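Local coordinates for cysteine desulfurase (Elizabethkingia anophelis NUHP1, PDB 5VPR), which probably transfers sulfur from L-cysteine to a sulfur carrier, leaving L-alanine, with pyridoxal 5'-phosphate as cofactor, at residues Tyr318-Leu323 with Ala336-Val341. Sequence-based numbering, arbitrary orientation.
Sequences YAQRKL and ANRAGV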
loop_
_atom_site.group_PDB
_atom_site.type_symbol
_atom_site.label_atom_id
_atom_site.label_comp_id
_atom_site.label_asym_id
_atom_site.label_seq_id
_atom_site.Cartn_x
_atom_site.Cartn_y
_atom_site.Cartn_z
ATOM N N TYR A 318 14.517 14.341 7.235
ATOM C CA TYR A 318 14.861 15.695 6.812
ATOM C C TYR A 318 13.619 16.576 6.740
ATOM O O TYR A 318 13.610 17.701 7.251
ATOM C CB TYR A 318 15.574 15.647 5.459
ATOM C CG TYR A 318 16.015 16.994 4.934
ATOM C CD1 TYR A 318 15.406 17.572 3.819
ATOM C CD2 TYR A 318 17.045 17.688 5.552
ATOM C CE1 TYR A 318 15.829 18.815 3.339
ATOM C CE2 TYR A 318 17.461 18.906 5.088
ATOM C CZ TYR A 318 16.857 19.469 3.989
ATOM O OH TYR A 318 17.302 20.695 3.554
ATOM N N ALA A 319 12.549 16.071 6.120
ATOM C CA ALA A 319 11.331 16.864 5.983
ATOM C C ALA A 319 10.736 17.198 7.347
ATOM O O ALA A 319 10.374 18.350 7.614
ATOM C CB ALA A 319 10.316 16.123 5.109
ATOM N N GLN A 320 10.625 16.202 8.227
ATOM C CA GLN A 320 10.066 16.466 9.550
ATOM C C GLN A 320 10.924 17.465 10.314
ATOM O O GLN A 320 10.402 18.342 11.013
ATOM C CB GLN A 320 9.912 15.162 10.340
ATOM C CG GLN A 320 9.331 15.381 11.736
ATOM C CD GLN A 320 8.989 14.092 12.471
ATOM O OE1 GLN A 320 8.234 13.256 11.971
ATOM N NE2 GLN A 320 9.535 13.934 13.669
ATOM N N ARG A 321 12.244 17.379 10.158
ATOM C CA ARG A 321 13.126 18.344 10.808
ATOM C C ARG A 321 12.894 19.749 10.265
ATOM O O ARG A 321 12.718 20.710 11.027
ATOM C CB ARG A 321 14.584 17.925 10.615
ATOM C CG ARG A 321 15.451 18.116 11.826
ATOM C CD ARG A 321 16.839 17.535 11.610
ATOM N NE ARG A 321 17.644 18.349 10.704
ATOM C CZ ARG A 321 18.173 17.909 9.568
ATOM N NH1 ARG A 321 17.991 16.649 9.193
ATOM N NH2 ARG A 321 18.895 18.733 8.813
ATOM N N LYS A 322 12.889 19.895 8.940
ATOM C CA LYS A 322 12.751 21.232 8.377
ATOM C C LYS A 322 11.359 21.800 8.638
ATOM O O LYS A 322 11.211 23.004 8.865
ATOM C CB LYS A 322 13.066 21.204 6.883
ATOM C CG LYS A 322 14.539 20.991 6.579
ATOM C CD LYS A 322 15.388 22.052 7.276
ATOM C CE LYS A 322 16.741 22.235 6.594
ATOM N NZ LYS A 322 17.578 23.307 7.231
ATOM N N LEU A 323 10.328 20.947 8.632
ATOM C CA LEU A 323 8.974 21.453 8.836
ATOM C C LEU A 323 8.779 21.934 10.265
ATOM O O LEU A 323 8.115 22.952 10.499
ATOM C CB LEU A 323 7.947 20.381 8.492
ATOM C CG LEU A 323 7.757 20.060 7.007
ATOM C CD1 LEU A 323 6.755 18.935 6.852
ATOM C CD2 LEU A 323 7.325 21.290 6.223
ATOM N N ALA A 336 6.412 8.669 16.322
ATOM C CA ALA A 336 6.125 7.300 15.912
ATOM C C ALA A 336 7.023 6.857 14.760
ATOM O O ALA A 336 7.501 7.669 13.962
ATOM C CB ALA A 336 4.657 7.155 15.504
ATOM N N ASN A 337 7.238 5.545 14.683
ATOM C CA ASN A 337 7.901 4.930 13.539
ATOM C C ASN A 337 6.968 4.991 12.329
ATOM O O ASN A 337 5.848 4.472 12.372
ATOM C CB ASN A 337 8.282 3.490 13.899
ATOM C CG ASN A 337 8.833 2.696 12.721
ATOM O OD1 ASN A 337 9.331 3.261 11.747
ATOM N ND2 ASN A 337 8.745 1.370 12.812
ATOM N N ARG A 338 7.408 5.646 11.254
ATOM C CA ARG A 338 6.528 5.923 10.134
ATOM C C ARG A 338 7.223 5.606 8.819
ATOM O O ARG A 338 8.452 5.646 8.716
ATOM C CB ARG A 338 6.058 7.384 10.112
ATOM C CG ARG A 338 5.283 7.793 11.351
ATOM C CD ARG A 338 4.542 9.104 11.126
ATOM N NE ARG A 338 5.381 10.108 10.483
ATOM C CZ ARG A 338 6.324 10.804 11.105
ATOM N NH1 ARG A 338 6.564 10.607 12.394
ATOM N NH2 ARG A 338 7.032 11.694 10.431
ATOM N N ALA A 339 6.413 5.293 7.815
ATOM C CA ALA A 339 6.891 4.934 6.486
ATOM C C ALA A 339 6.400 5.997 5.508
ATOM O O ALA A 339 5.218 6.035 5.162
ATOM C CB ALA A 339 6.421 3.541 6.079
ATOM N N GLY A 340 7.309 6.884 5.114
ATOM C CA GLY A 340 7.132 7.738 3.954
ATOM C C GLY A 340 6.085 8.828 4.033
ATOM O O GLY A 340 5.712 9.366 2.992
ATOM N N VAL A 341 5.603 9.188 5.222
ATOM C CA VAL A 341 4.497 10.138 5.346
ATOM C C VAL A 341 4.813 11.134 6.460
ATOM O O VAL A 341 5.043 10.724 7.604
ATOM C CB VAL A 341 3.161 9.432 5.645
ATOM C CG1 VAL A 341 2.062 10.460 5.842
ATOM C CG2 VAL A 341 2.777 8.436 4.533
#
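Q320 and R338 illustrate how one arginine can tie a helix to a neighbouring loop through its planar head alone. Traced outward from CB, which points toward the helix, R338 has CG swung away from its carbonyl carbon; the methylenes carry the head across to the helix, and a bend at chi3 turns the guanidinium. NE donates to V341 O, 3.0 Å away, where the loop runs into strand 341-345; the bond lies in the guanidinium plane and is almost straight at 176°, which helps to hold the guanidinium in its rotation. That loop joins strands 330-331 and 341-345 of the small antiparallel sheet in this class-V aminotransferase fold, beside helix 305-324, whose residues A319 and L323 pack on V342. Beyond CZ, NH2 reaches Q320 OE1 at 2.5 Å, an unusually short distance whose exact value is doubtful, with the oxygen tilted 15° from the guanidinium plane. NH1 adds a weak bond to Q320 OE1 at 3.2 Å, so that OE1 is a bifurcated acceptor, unequally shared by NH2 and NH1; NH1 also bonds weakly to G333 O and E334 O. Extended from the helix, Q320 lays its amide nearly coplanar with the guanidinium, 19° between planes, while NE2 bonds weakly to E334 O.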